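Local coordinates for Melibiose/raffinose/stachyose-binding protein MelE (Bacillus subtilis subsp. subtilis str. 168, PDB 4R6H), which binds melibiose, raffinose and stachyose as the solute-binding component of the MelEDC-MsmX ABC transporter that imports these sugars, at residues 212-215 / 216-219; 223-226 / 227-230; 409-412 / 413-416. One frame throughout, in Å; residues are numbered along the deposited sequence.

Contact 1: residues 212-215 / 216-219; sequences HNEK and KQLI
E214 and Q217, joined by L218, meet in a local contact at the N-terminal end of a short surface helix: E214 holds the N-cap position of helix 215-220, reached from helix 192-206 by a loop. The case illustrates how the N-H groups of a first helical turn, which lack acceptors one turn back, are supplied from the preceding loop. N213 serves here through an Asx turn, its OD1 accepting from K215 N at 3.3 Å, with the N-H directed at a lone pair of OD1 in the plane of the amide. The same OD1 takes a proton from a water, which in turn accepts from K216 N at 3.0 Å. Regular helical bonding then takes over, L218 N giving a nearly straight bond (166°) to E214 O at 2.9 Å and I219 N reaching K215 O. L218 also lays CD1 beside E214 O, at 3.4 Å. A bend at chi2 (-75°) swings the E214 carboxylate back toward the helix, where OE1 rests 3.7 Å from Q217 CG and equally close to CB. Its other oxygen, OE2, has a long, weak ion pair with K227, while L218 is buried against F223 and helix 374-378. Chemically, the first two N-H groups, of K215 and K216, are met by one amide oxygen and a water; the E214 charge beside them would probably also suit the positive end of the helix dipole.

Contact 2: residues 223-226 / 227-230; sequences FQWS and KFTY
W225 and F228, three residues apart, send their side chains out in the same direction as the chain enters helix 229-240 through overlapping type I turns. The principle is that a turn bringing residues i and i+3 to one flank can pair their aromatic rings. The planes of the two rings are inclined at 53°, and W225 CZ3 hangs 3.6 Å above one face of F228, toward its rim. A chi1 of -155°, with CG roughly opposite the backbone N, carries the F228 ring to the W225 side. F223 meets W225 differently: its ring edge is directed at the indole, with CE2 3.6 Å above the indole plane and over its centre. The F223 ring also lies against the aliphatic part of K227, CZ being 4.0 Å from K227 CB. In the backbone, K227 N bonds to Q224 O at 3.0 Å and F228 N to W225 O at 2.9 Å, and both donors stand above the carbonyl planes. Helices 192-206, 383-395 and 401-420 enclose the apolar flank, and from the last of these S405 OG is the partner of T229 OG1. The solvent-facing flank is tied by water instead: one molecule accepts from both K227 NZ and Q224 N, and another donates to S226 O at 2.7 Å and accepts from Y230 N at 2.9 Å.

Contact 3: residues 409-412 / 413-416; sequences GREY and KRLR
Y412 and R416 lie alongside each other, one turn apart on the C-terminal helix 401-420, a worked example of i to i+4 pairing in which an arginine contributes its methylenes as well as its charge. R416 CD sits over the centre of the Y412 ring in a CH-pi contact, 3.8 Å from the centroid and only 13° off the ring normal. K413 crosses Y412 at a slant, its CD 4.0 Å from Y412 CD2. On another flank E411 and R414, three residues apart, form a salt bridge: R414 NH2 donates to E411 OE1 at 2.7 Å, meeting its syn lone pair, with the oxygen somewhat off the guanidinium plane, and NE adds a weak bond. The carboxylate stands almost perpendicular to the guanidinium, with their planes 81° apart, and L415 CG lies over one guanidinium face, offset toward the rim. What positions these groups is first the backbone ladder, in which K413, R414, L415 and R416 donate in turn to G409, R410, E411 and Y412. Further out, W225 meets the Y412 ring edge-to-face, and M383 of helix 383-395 touches E411, Y412 and L415. The polar ends lead to the C-terminal end of helix 215-220 and the residue after it: Y412 OH bonds to L218 O and K413 NZ to G221 O. With Y412 replaced by an alanine, L218 O would probably lose its hydroxyl partner and R416 CD the ring face it packs on. The R416 chain bends at chi3 (58°), carrying the guanidinium past the ring so that NH1 bonds to I219 O.

In the fold
Followed from the N terminus, the three contacts come in series, and none nests within or crosses another. Contact 1 closes the turn that starts helix 215-220; a few residues later contact 2 closes the turns leading into helix 229-240, its centre about 11 Å from that of contact 1. L218 packs directly on F223 between them. Contact 3 closes no loop, being consecutive turns of helix 401-420, yet nearly 180 residues downstream the chain has come back to lie about 16 Å from contact 1 and 13 Å from contact 2, centre to centre. There helix 401-420 touches the 223-230 turns through W225 and G409, and helix 215-220 through Y412 and R416.

Contact 1: residues 212-215 / 216-219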
loop_
_atom_site.group_PDB
_atom_site.type_symbol
_atom_site.label_atom_id
_atom_site.label_comp_id
_atom_site.label_asym_id
_atom_site.label_seq_id
_atom_site.Cartn_x
_atom_site.Cartn_y
_atom_site.Cartn_z
ATOM N N HIS A 212 6.573 20.655 9.902
ATOM C CA HIS A 212 5.664 19.965 10.798
ATOM C C HIS A 212 5.806 18.481 10.646
ATOM O O HIS A 212 4.861 17.774 10.269
ATOM C CB HIS A 212 4.198 20.423 10.564
ATOM C CG HIS A 212 4.029 21.907 10.676
ATOM N ND1 HIS A 212 3.878 22.733 9.586
ATOM C CD2 HIS A 212 4.096 22.725 11.755
ATOM C CE1 HIS A 212 3.815 23.989 9.987
ATOM N NE2 HIS A 212 3.931 24.011 11.300
ATOM N N ASN A 213 7.014 17.988 10.885
ATOM C CA ASN A 213 7.229 16.590 10.871
ATOM C C ASN A 213 8.041 16.084 12.028
ATOM O O ASN A 213 8.691 16.838 12.774
ATOM C CB ASN A 213 7.823 16.158 9.556
ATOM C CG ASN A 213 9.300 16.371 9.476
ATOM O OD1 ASN A 213 10.107 15.505 9.899
ATOM N ND2 ASN A 213 9.682 17.489 8.938
ATOM N N GLU A 214 7.917 14.780 12.195
ATOM C CA GLU A 214 8.434 14.077 13.340
ATOM C C GLU A 214 9.214 12.839 12.940
ATOM O O GLU A 214 9.304 11.923 13.718
ATOM C CB GLU A 214 7.269 13.693 14.232
ATOM C CG GLU A 214 6.452 14.878 14.739
ATOM C CD GLU A 214 7.180 15.603 15.828
ATOM O OE1 GLU A 214 7.772 14.898 16.670
ATOM O OE2 GLU A 214 7.156 16.850 15.842
ATOM N N LYS A 215 9.764 12.838 11.732
ATOM C CA LYS A 215 10.539 11.678 11.228
ATOM C C LYS A 215 11.615 11.217 12.208
ATOM O O LYS A 215 11.717 10.051 12.571
ATOM C CB LYS A 215 11.212 12.011 9.894
ATOM C CG LYS A 215 10.264 12.203 8.701
ATOM C CD LYS A 215 11.096 12.639 7.479
ATOM C CE LYS A 215 10.267 12.969 6.250
ATOM N NZ LYS A 215 11.108 13.379 5.091
ATOM N N LYS A 216 12.423 12.171 12.660
ATOM C CA LYS A 216 13.551 11.810 13.529
ATOM C C LYS A 216 13.087 11.245 14.859
ATOM O O LYS A 216 13.641 10.244 15.344
ATOM C CB LYS A 216 14.435 13.031 13.768
ATOM C CG LYS A 216 15.109 13.536 12.519
ATOM C CD LYS A 216 16.137 14.618 12.851
ATOM C CE LYS A 216 16.514 15.475 11.646
ATOM N NZ LYS A 216 17.578 16.454 12.041
ATOM N N GLN A 217 12.045 11.848 15.438
ATOM C CA GLN A 217 11.516 11.424 16.731
ATOM C C GLN A 217 10.805 10.072 16.677
ATOM O O GLN A 217 10.889 9.271 17.589
ATOM C CB GLN A 217 10.547 12.468 17.285
ATOM C CG GLN A 217 11.185 13.858 17.485
ATOM C CD GLN A 217 11.110 14.780 16.279
ATOM O OE1 GLN A 217 11.072 14.364 15.125
ATOM N NE2 GLN A 217 11.093 16.075 16.560
ATOM N N LEU A 218 10.113 9.810 15.580
ATOM C CA LEU A 218 9.541 8.499 15.367
ATOM C C LEU A 218 10.614 7.413 15.290
ATOM O O LEU A 218 10.458 6.361 15.904
ATOM C CB LEU A 218 8.704 8.463 14.097
ATOM C CG LEU A 218 7.362 9.183 14.236
ATOM C CD1 LEU A 218 6.902 9.642 12.867
ATOM C CD2 LEU A 218 6.313 8.348 14.937
ATOM N N ILE A 219 11.672 7.684 14.530
ATOM C CA ILE A 219 12.742 6.700 14.365
ATOM C C ILE A 219 13.503 6.456 15.676
ATOM O O ILE A 219 13.854 5.312 16.008
ATOM C CB ILE A 219 13.692 7.109 13.223
ATOM C CG1 ILE A 219 12.941 6.997 11.891
ATOM C CG2 ILE A 219 14.939 6.214 13.166
ATOM C CD1 ILE A 219 13.652 7.640 10.717
HETATM O O HOH W 1 12.338 15.063 11.727
#

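Contact 2: residues 223-226 / 227-230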
loop_
_atom_site.group_PDB
_atom_site.type_symbol
_atom_site.label_atom_id
_atom_site.label_comp_id
_atom_site.label_asym_id
_atom_site.label_seq_id
_atom_site.Cartn_x
_atom_site.Cartn_y
_atom_site.Cartn_z
ATOM N N PHE A 223 9.130 10.154 19.940
ATOM C CA PHE A 223 7.854 10.700 19.472
ATOM C C PHE A 223 6.795 10.796 20.568
ATOM O O PHE A 223 6.535 9.841 21.302
ATOM C CB PHE A 223 7.317 9.804 18.337
ATOM C CG PHE A 223 6.016 10.275 17.754
ATOM C CD1 PHE A 223 5.957 11.471 17.083
ATOM C CD2 PHE A 223 4.853 9.535 17.932
ATOM C CE1 PHE A 223 4.757 11.926 16.544
ATOM C CE2 PHE A 223 3.645 9.976 17.395
ATOM C CZ PHE A 223 3.600 11.184 16.722
ATOM N N GLN A 224 6.157 11.963 20.631
ATOM C CA GLN A 224 5.063 12.190 21.559
ATOM C C GLN A 224 3.731 11.873 20.883
ATOM O O GLN A 224 3.323 12.580 19.971
ATOM C CB GLN A 224 5.079 13.644 22.006
ATOM C CG GLN A 224 6.289 14.029 22.849
ATOM C CD GLN A 224 6.466 13.124 24.031
ATOM O OE1 GLN A 224 7.338 12.255 24.028
ATOM N NE2 GLN A 224 5.614 13.289 25.041
ATOM N N TRP A 225 3.052 10.840 21.372
ATOM C CA TRP A 225 1.808 10.363 20.777
ATOM C C TRP A 225 0.660 11.351 20.929
ATOM O O TRP A 225 -0.374 11.220 20.280
ATOM C CB TRP A 225 1.474 8.942 21.262
ATOM C CG TRP A 225 2.369 7.973 20.542
ATOM C CD1 TRP A 225 3.638 7.601 20.885
ATOM C CD2 TRP A 225 2.085 7.331 19.291
ATOM N NE1 TRP A 225 4.152 6.742 19.925
ATOM C CE2 TRP A 225 3.213 6.559 18.947
ATOM C CE3 TRP A 225 0.970 7.312 18.448
ATOM C CZ2 TRP A 225 3.264 5.792 17.773
ATOM C CZ3 TRP A 225 1.009 6.554 17.289
ATOM C CH2 TRP A 225 2.165 5.815 16.958
ATOM N N SER A 226 0.833 12.363 21.781
ATOM C CA SER A 226 -0.115 13.457 21.807
ATOM C C SER A 226 -0.286 14.125 20.430
ATOM O O SER A 226 -1.362 14.678 20.127
ATOM C CB SER A 226 0.298 14.504 22.865
ATOM O OG SER A 226 1.529 15.102 22.522
ATOM N N LYS A 227 0.733 14.027 19.562
ATOM C CA LYS A 227 0.665 14.598 18.225
ATOM C C LYS A 227 -0.195 13.757 17.259
ATOM O O LYS A 227 -0.561 14.219 16.187
ATOM C CB LYS A 227 2.091 14.755 17.662
ATOM C CG LYS A 227 2.904 15.776 18.447
ATOM C CD LYS A 227 4.321 15.952 17.943
ATOM C CE LYS A 227 4.891 17.272 18.464
ATOM N NZ LYS A 227 6.193 17.050 19.141
ATOM N N PHE A 228 -0.507 12.540 17.653
ATOM C CA PHE A 228 -1.287 11.620 16.841
ATOM C C PHE A 228 -2.783 11.791 17.143
ATOM O O PHE A 228 -3.623 11.315 16.374
ATOM C CB PHE A 228 -0.877 10.180 17.147
ATOM C CG PHE A 228 -1.143 9.191 16.026
ATOM C CD1 PHE A 228 -0.235 9.082 15.007
ATOM C CD2 PHE A 228 -2.263 8.349 16.037
ATOM C CE1 PHE A 228 -0.421 8.162 13.994
ATOM C CE2 PHE A 228 -2.457 7.436 15.004
ATOM C CZ PHE A 228 -1.537 7.350 13.997
ATOM N N THR A 229 -3.141 12.422 18.269
ATOM C CA THR A 229 -4.530 12.456 18.704
ATOM C C THR A 229 -5.488 13.065 17.702
ATOM O O THR A 229 -6.667 12.663 17.612
ATOM C CB THR A 229 -4.635 13.223 20.067
ATOM O OG1 THR A 229 -3.707 12.635 20.993
ATOM C CG2 THR A 229 -6.003 13.203 20.638
ATOM N N TYR A 230 -4.944 14.031 16.976
ATOM C CA TYR A 230 -5.712 14.647 15.876
ATOM C C TYR A 230 -6.461 13.650 14.991
ATOM O O TYR A 230 -7.648 13.831 14.703
ATOM C CB TYR A 230 -4.768 15.494 15.024
ATOM C CG TYR A 230 -5.386 16.089 13.798
ATOM C CD1 TYR A 230 -6.107 17.258 13.856
ATOM C CD2 TYR A 230 -5.214 15.500 12.540
ATOM C CE1 TYR A 230 -6.656 17.837 12.706
ATOM C CE2 TYR A 230 -5.776 16.081 11.403
ATOM C CZ TYR A 230 -6.468 17.229 11.484
ATOM O OH TYR A 230 -7.020 17.754 10.334
HETATM O O HOH W 2 7.570 14.364 19.039
HETATM O O HOH W 3 -2.886 15.683 18.096
#

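Contact 3: residues 409-412 / 413-416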
loop_
_atom_site.group_PDB
_atom_site.type_symbol
_atom_site.label_atom_id
_atom_site.label_comp_id
_atom_site.label_asym_id
_atom_site.label_seq_id
_atom_site.Cartn_x
_atom_site.Cartn_y
_atom_site.Cartn_z
ATOM N N GLY A 409 1.186 4.884 22.481
ATOM C CA GLY A 409 2.523 5.156 22.992
ATOM C C GLY A 409 3.067 3.956 23.746
ATOM O O GLY A 409 4.229 3.616 23.627
ATOM N N ARG A 410 2.201 3.335 24.529
ATOM C CA ARG A 410 2.617 2.155 25.299
ATOM C C ARG A 410 2.995 1.005 24.364
ATOM O O ARG A 410 4.029 0.370 24.540
ATOM C CB ARG A 410 1.500 1.704 26.250
ATOM C CG ARG A 410 1.248 2.624 27.433
ATOM C CD ARG A 410 0.348 1.978 28.488
ATOM N NE ARG A 410 -1.045 1.774 28.059
ATOM C CZ ARG A 410 -2.027 2.690 28.131
ATOM N NH1 ARG A 410 -1.814 3.918 28.591
ATOM N NH2 ARG A 410 -3.245 2.379 27.723
ATOM N N GLU A 411 2.168 0.734 23.354
ATOM C CA GLU A 411 2.483 -0.320 22.393
ATOM C C GLU A 411 3.732 -0.030 21.551
ATOM O O GLU A 411 4.517 -0.924 21.235
ATOM C CB GLU A 411 1.295 -0.470 21.439
ATOM C CG GLU A 411 0.035 -1.007 22.074
ATOM C CD GLU A 411 0.072 -2.518 22.245
ATOM O OE1 GLU A 411 1.092 -3.153 21.888
ATOM O OE2 GLU A 411 -0.927 -3.071 22.728
ATOM N N TYR A 412 3.905 1.228 21.143
ATOM C CA TYR A 412 5.090 1.656 20.440
ATOM C C TYR A 412 6.341 1.352 21.257
ATOM O O TYR A 412 7.280 0.748 20.743
ATOM C CB TYR A 412 4.925 3.140 20.154
ATOM C CG TYR A 412 6.069 3.944 19.627
ATOM C CD1 TYR A 412 6.407 3.971 18.265
ATOM C CD2 TYR A 412 6.783 4.776 20.496
ATOM C CE1 TYR A 412 7.420 4.781 17.802
ATOM C CE2 TYR A 412 7.797 5.594 20.042
ATOM C CZ TYR A 412 8.119 5.601 18.700
ATOM O OH TYR A 412 9.131 6.424 18.264
ATOM N N LYS A 413 6.308 1.730 22.518
ATOM C CA LYS A 413 7.443 1.507 23.414
ATOM C C LYS A 413 7.700 0.008 23.589
ATOM O O LYS A 413 8.853 -0.465 23.484
ATOM C CB LYS A 413 7.186 2.173 24.777
ATOM C CG LYS A 413 8.121 3.315 25.122
ATOM C CD LYS A 413 7.774 4.597 24.385
ATOM C CE LYS A 413 8.884 5.620 24.564
ATOM N NZ LYS A 413 10.081 5.294 23.737
ATOM N N ARG A 414 6.634 -0.721 23.851
ATOM C CA ARG A 414 6.724 -2.176 24.035
ATOM C C ARG A 414 7.290 -2.885 22.807
ATOM O O ARG A 414 8.171 -3.748 22.921
ATOM C CB ARG A 414 5.375 -2.777 24.378
ATOM C CG ARG A 414 5.452 -4.275 24.657
ATOM C CD ARG A 414 4.106 -4.862 25.044
ATOM N NE ARG A 414 3.149 -4.836 23.931
ATOM C CZ ARG A 414 3.160 -5.670 22.887
ATOM N NH1 ARG A 414 4.089 -6.622 22.774
ATOM N NH2 ARG A 414 2.225 -5.552 21.939
ATOM N N LEU A 415 6.769 -2.552 21.629
ATOM C CA LEU A 415 7.172 -3.254 20.414
ATOM C C LEU A 415 8.570 -2.869 19.965
ATOM O O LEU A 415 9.274 -3.688 19.375
ATOM C CB LEU A 415 6.146 -3.046 19.298
ATOM C CG LEU A 415 4.815 -3.757 19.499
ATOM C CD1 LEU A 415 3.769 -3.177 18.543
ATOM C CD2 LEU A 415 4.993 -5.248 19.230
ATOM N N ARG A 416 8.985 -1.628 20.238
ATOM C CA ARG A 416 10.386 -1.241 20.034
ATOM C C ARG A 416 11.289 -2.035 20.950
ATOM O O ARG A 416 12.348 -2.479 20.531
ATOM C CB ARG A 416 10.608 0.251 20.264
ATOM C CG ARG A 416 10.064 1.122 19.149
ATOM C CD ARG A 416 10.157 2.611 19.489
ATOM N NE ARG A 416 11.533 3.027 19.761
ATOM C CZ ARG A 416 12.387 3.472 18.847
ATOM N NH1 ARG A 416 12.031 3.599 17.576
ATOM N NH2 ARG A 416 13.625 3.803 19.213
#